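O-methyltransferase (Burkholderia thailandensis, PDB 3MCZ) probably transfers a methyl group from S-adenosyl-L-methionine to an oxygen of a substrate not yet identified, working as a dimer. Local coordinates at residues W122-R127 / L138-E143; F156-V161 / A218-H223. All blocks are in the same frame, centred on the assembly; numbering follows the deposited sequence.

Contact 1: residues W122-R127 / L138-E143; sequences WDNWPR and LAFQQE
Leu138, the first residue of the turn that brings Phe140 up to Asn124 and Arg127, lays its CB over one face of the Phe140 ring, toward the rim. Its backbone N donates a nearly straight bond of 2.8 Å to OE1 of Gln141, meeting a lone pair in the carbonyl plane. The backbone bond from Gln141 N to Leu138 O closes a type I turn, and the Gln141 side chain ties back to its first residue. Phe140 carries the contact. Its CG sits between the backbone N and the carbonyl carbon (chi1 55°), and Asn124 and Arg127 both approach the ring obliquely from one side of its plane, opposite Leu138 CB. Toward CD1 lies the amide of Asn124, its plane 32° from that of the ring, with OD1 3.4 Å from Phe140 CB. Toward CD2 and CE2 lies Arg127, whose guanidinium has one face over CE2; NE comes within 3.3 Å of Phe140 CE2, with the two planes 42° apart. A bend at chi3 of Arg127 turns the group across the ring, while its NE is salt-bridged to Glu130. Gln141 occupies the N-cap position of the helix that starts at Gln142, and its NE2 bonds to Val309 O. The contact thus brackets helix 128-132, whose Ile131 also touches Phe140, with helix 298-310 behind 138-143 and Trp122 stacked on Trp122 of the second subunit.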
# COMPACT_ATOMS: atom_id res chain seq x y z
N TRP A 122 -9.88 -2.49 -1.88
CA TRP A 122 -9.17 -1.25 -2.22
C TRP A 122 -10.00 0.00 -2.03
O TRP A 122 -9.52 1.03 -1.54
CB TRP A 122 -8.73 -1.30 -3.68
CG TRP A 122 -7.79 -0.19 -4.11
CD1 TRP A 122 -8.11 0.97 -4.75
CD2 TRP A 122 -6.37 -0.20 -3.98
NE1 TRP A 122 -6.97 1.69 -5.01
CE2 TRP A 122 -5.89 1.00 -4.55
CE3 TRP A 122 -5.45 -1.12 -3.47
CZ2 TRP A 122 -4.54 1.31 -4.61
CZ3 TRP A 122 -4.09 -0.78 -3.51
CH2 TRP A 122 -3.66 0.41 -4.08
N ASP A 123 -11.24 -0.05 -2.49
CA ASP A 123 -12.13 1.09 -2.40
C ASP A 123 -12.72 1.32 -1.01
O ASP A 123 -13.32 2.37 -0.76
CB ASP A 123 -13.28 0.97 -3.43
CG ASP A 123 -12.78 0.85 -4.86
OD1 ASP A 123 -11.63 1.27 -5.13
OD2 ASP A 123 -13.57 0.37 -5.73
N ASN A 124 -12.60 0.36 -0.10
CA ASN A 124 -13.20 0.54 1.21
C ASN A 124 -12.36 1.39 2.16
O ASN A 124 -12.88 2.16 2.97
CB ASN A 124 -13.50 -0.83 1.81
CG ASN A 124 -14.49 -1.62 0.96
OD1 ASN A 124 -15.13 -1.06 0.05
ND2 ASN A 124 -14.65 -2.89 1.27
N TRP A 125 -11.03 1.26 2.03
CA TRP A 125 -10.08 1.89 2.95
C TRP A 125 -10.11 3.41 2.96
O TRP A 125 -10.09 4.01 4.04
CB TRP A 125 -8.67 1.24 2.79
CG TRP A 125 -8.67 0.00 3.55
CD1 TRP A 125 -9.15 -1.20 3.15
CD2 TRP A 125 -8.27 -0.17 4.95
NE1 TRP A 125 -9.06 -2.11 4.19
CE2 TRP A 125 -8.56 -1.50 5.30
CE3 TRP A 125 -7.74 0.69 5.93
CZ2 TRP A 125 -8.28 -2.02 6.57
CZ3 TRP A 125 -7.47 0.17 7.20
CH2 TRP A 125 -7.75 -1.17 7.51
N PRO A 126 -10.25 4.06 1.79
CA PRO A 126 -10.40 5.50 1.80
C PRO A 126 -11.72 5.98 2.40
O PRO A 126 -11.91 7.17 2.58
CB PRO A 126 -10.34 5.86 0.31
CG PRO A 126 -9.66 4.77 -0.30
CD PRO A 126 -10.16 3.57 0.41
N ARG A 127 -12.61 5.04 2.75
CA ARG A 127 -13.90 5.42 3.32
C ARG A 127 -13.89 5.27 4.81
O ARG A 127 -14.96 5.25 5.44
CB ARG A 127 -15.03 4.62 2.66
CG ARG A 127 -15.11 4.90 1.19
CD ARG A 127 -16.14 4.03 0.46
NE ARG A 127 -17.46 4.57 0.75
CZ ARG A 127 -18.61 4.16 0.20
NH1 ARG A 127 -18.65 3.17 -0.68
NH2 ARG A 127 -19.73 4.77 0.57
N LEU A 138 -22.14 -0.43 6.94
CA LEU A 138 -22.18 0.35 5.71
C LEU A 138 -22.29 -0.59 4.52
O LEU A 138 -22.01 -1.79 4.62
CB LEU A 138 -20.93 1.22 5.61
CG LEU A 138 -20.91 2.38 6.65
CD1 LEU A 138 -19.76 3.32 6.38
CD2 LEU A 138 -22.21 3.19 6.63
N ALA A 139 -22.75 -0.05 3.41
CA ALA A 139 -23.11 -0.87 2.25
C ALA A 139 -21.95 -1.74 1.71
O ALA A 139 -22.21 -2.79 1.15
CB ALA A 139 -23.75 -0.01 1.15
N PHE A 140 -20.69 -1.35 1.95
CA PHE A 140 -19.50 -2.09 1.47
C PHE A 140 -18.88 -3.13 2.46
O PHE A 140 -18.01 -3.93 2.09
CB PHE A 140 -18.43 -1.09 0.99
CG PHE A 140 -18.04 -0.04 2.02
CD1 PHE A 140 -17.12 -0.34 3.00
CD2 PHE A 140 -18.61 1.22 2.00
CE1 PHE A 140 -16.76 0.63 3.95
CE2 PHE A 140 -18.26 2.19 2.94
CZ PHE A 140 -17.33 1.89 3.91
N GLN A 141 -19.33 -3.15 3.71
CA GLN A 141 -18.81 -4.09 4.68
C GLN A 141 -19.35 -5.52 4.47
O GLN A 141 -20.36 -5.72 3.76
CB GLN A 141 -19.11 -3.57 6.10
CG GLN A 141 -18.39 -2.23 6.39
CD GLN A 141 -18.60 -1.71 7.80
OE1 GLN A 141 -19.72 -1.27 8.15
NE2 GLN A 141 -17.54 -1.74 8.62
N GLN A 142 -18.70 -6.50 5.09
CA GLN A 142 -18.91 -7.92 4.74
C GLN A 142 -20.33 -8.43 4.93
O GLN A 142 -20.85 -9.21 4.10
CB GLN A 142 -17.92 -8.82 5.52
CG GLN A 142 -16.50 -8.65 5.03
CD GLN A 142 -15.49 -9.57 5.71
OE1 GLN A 142 -15.75 -10.12 6.80
NE2 GLN A 142 -14.34 -9.77 5.06
N GLU A 143 -20.97 -8.00 6.01
CA GLU A 143 -22.33 -8.42 6.30
C GLU A 143 -23.32 -7.93 5.22
O GLU A 143 -24.34 -8.59 4.99
CB GLU A 143 -22.77 -8.04 7.73
CG GLU A 143 -22.66 -6.55 8.12
CD GLU A 143 -21.32 -6.17 8.73
OE1 GLU A 143 -20.28 -6.61 8.18
OE2 GLU A 143 -21.31 -5.42 9.76

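Contact 2: residues F156-V161 / A218-H223; sequences FNDAMV and ARKTIH
Two helices of the predicted methyltransferase domain, the long helix 150-172 and the short helix 215-224, approach each other here at the protein surface, and a single salt bridge joins the segments 156-161 and 218-223. The bridge is a loose one: OD1 of Asp158 stands 3.5 Å from NZ of Lys220. The side chains cross at about a right angle, and they meet through these end atoms alone. Lys220 does most of the reaching. Its CG lies anti to the backbone N (chi1 -169°), which sends the chain off toward helix 150-172, and a bend at chi3 brings the ammonium round to the carboxylate. A water completes a small triangle with the pair, accepting a bond of 3.1 Å from Lys220 NZ and giving a weak one to Asp158 OD1. With only 60 Å² buried between the segments and water at the junction, the charges are probably well screened, so the attraction is likely to be modest. Beside the bridge, His190 touches both helices: Val161 packs on it, and Thr221 OG1 bonds to its carbonyl oxygen. Asp158 also leans on Pro113 of helix 112-119, and on the far side of helix 215-224 Ala218 and Ile222 pack on strand 231-235. This is a water-assisted surface salt bridge between helices, set at the edge of the Rossmann-like alpha/beta fold of S-adenosylmethionine-dependent methyltransferases, where helix 215-224 lies against an outermost strand of the sheet.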
# COMPACT_ATOMS: atom_id res chain seq x y z
N PHE A 156 -12.58 -14.50 0.07
CA PHE A 156 -12.39 -14.38 1.51
C PHE A 156 -12.32 -15.78 2.13
O PHE A 156 -11.37 -16.06 2.85
CB PHE A 156 -13.51 -13.56 2.16
CG PHE A 156 -13.45 -13.57 3.66
CD1 PHE A 156 -12.53 -12.77 4.33
CD2 PHE A 156 -14.28 -14.39 4.40
CE1 PHE A 156 -12.46 -12.77 5.73
CE2 PHE A 156 -14.20 -14.40 5.80
CZ PHE A 156 -13.30 -13.57 6.45
N ASN A 157 -13.28 -16.65 1.82
CA ASN A 157 -13.29 -18.01 2.40
C ASN A 157 -12.02 -18.82 1.99
O ASN A 157 -11.35 -19.45 2.83
CB ASN A 157 -14.58 -18.77 2.03
CG ASN A 157 -15.84 -18.20 2.72
OD1 ASN A 157 -15.76 -17.58 3.79
ND2 ASN A 157 -17.01 -18.40 2.10
N ASP A 158 -11.69 -18.80 0.70
CA ASP A 158 -10.48 -19.47 0.21
C ASP A 158 -9.20 -18.86 0.82
O ASP A 158 -8.25 -19.59 1.12
CB ASP A 158 -10.42 -19.44 -1.32
CG ASP A 158 -11.50 -20.31 -1.96
OD1 ASP A 158 -12.03 -21.25 -1.30
OD2 ASP A 158 -11.82 -20.06 -3.15
N ALA A 159 -9.17 -17.55 1.01
CA ALA A 159 -8.00 -16.88 1.59
C ALA A 159 -7.79 -17.31 3.04
O ALA A 159 -6.66 -17.49 3.48
CB ALA A 159 -8.12 -15.34 1.52
N MSE A 160 -8.90 -17.48 3.77
CA MSE A 160 -8.87 -17.85 5.20
C MSE A 160 -8.42 -19.30 5.34
O MSE A 160 -7.68 -19.63 6.28
CB MSE A 160 -10.23 -17.66 5.89
CG MSE A 160 -10.69 -16.25 6.05
SE MSE A 160 -9.37 -15.11 6.86
CE MSE A 160 -8.61 -14.18 5.29
N VAL A 161 -8.84 -20.16 4.41
CA VAL A 161 -8.44 -21.56 4.47
C VAL A 161 -6.94 -21.66 4.34
O VAL A 161 -6.28 -22.44 5.06
CB VAL A 161 -9.11 -22.43 3.37
CG1 VAL A 161 -8.35 -23.75 3.19
CG2 VAL A 161 -10.60 -22.70 3.73
N ALA A 218 -18.71 -25.20 3.66
CA ALA A 218 -18.58 -26.31 4.61
C ALA A 218 -18.77 -27.64 3.90
O ALA A 218 -18.02 -28.59 4.16
CB ALA A 218 -19.59 -26.18 5.76
N ARG A 219 -19.78 -27.71 3.03
CA ARG A 219 -20.09 -28.92 2.25
C ARG A 219 -18.90 -29.33 1.36
O ARG A 219 -18.59 -30.51 1.27
CB ARG A 219 -21.36 -28.71 1.41
CG ARG A 219 -22.01 -30.02 0.90
CD ARG A 219 -23.11 -29.77 -0.13
NE ARG A 219 -22.58 -29.06 -1.30
CZ ARG A 219 -23.06 -27.93 -1.82
NH1 ARG A 219 -24.16 -27.35 -1.34
NH2 ARG A 219 -22.45 -27.38 -2.86
N LYS A 220 -18.26 -28.35 0.71
CA LYS A 220 -16.99 -28.58 -0.01
C LYS A 220 -15.92 -29.20 0.89
O LYS A 220 -15.41 -30.29 0.61
CB LYS A 220 -16.44 -27.27 -0.62
CG LYS A 220 -15.26 -27.50 -1.61
CD LYS A 220 -14.95 -26.29 -2.53
CE LYS A 220 -13.89 -25.37 -1.92
NZ LYS A 220 -13.86 -24.01 -2.56
N THR A 221 -15.59 -28.51 1.97
CA THR A 221 -14.58 -29.01 2.92
C THR A 221 -14.90 -30.43 3.39
O THR A 221 -14.06 -31.31 3.32
CB THR A 221 -14.47 -28.08 4.11
OG1 THR A 221 -14.03 -26.80 3.66
CG2 THR A 221 -13.48 -28.62 5.16
N ILE A 222 -16.12 -30.65 3.87
CA ILE A 222 -16.54 -31.97 4.37
C ILE A 222 -16.34 -33.08 3.35
O ILE A 222 -15.77 -34.11 3.68
CB ILE A 222 -18.02 -31.98 4.82
CG1 ILE A 222 -18.24 -31.12 6.06
CG2 ILE A 222 -18.51 -33.39 5.12
CD1 ILE A 222 -19.72 -30.76 6.27
N HIS A 223 -16.83 -32.88 2.12
CA HIS A 223 -16.67 -33.89 1.08
C HIS A 223 -15.21 -34.01 0.64
O HIS A 223 -14.74 -35.11 0.33
CB HIS A 223 -17.54 -33.56 -0.15
CG HIS A 223 -17.28 -34.43 -1.34
ND1 HIS A 223 -16.53 -34.01 -2.43
CD2 HIS A 223 -17.65 -35.71 -1.62
CE1 HIS A 223 -16.47 -34.98 -3.32
NE2 HIS A 223 -17.14 -36.02 -2.85
O HOH W 1 -15.49 -21.71 -1.35

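In the fold
Contact 1 closes before contact 2 opens, so the two follow one another along the chain, their centres about 23 Å apart. They meet where helix 142-145 leads into helix 150-172: Gln142 NE2 packs 3.6 Å from Phe156 CD1, and both residues touch Tyr260. Contact 1, centred about 17 Å from the centre of the chain, borders the second subunit, whereas no other chain of the assembly touches contact 2, about 11 Å from that centre. Helix 150-172 thus touches helix 142-145 of contact 1 through Phe156 and meets helix 215-224, which packs on the sheet, through Asp158. Neither contact includes a bound cofactor or substrate.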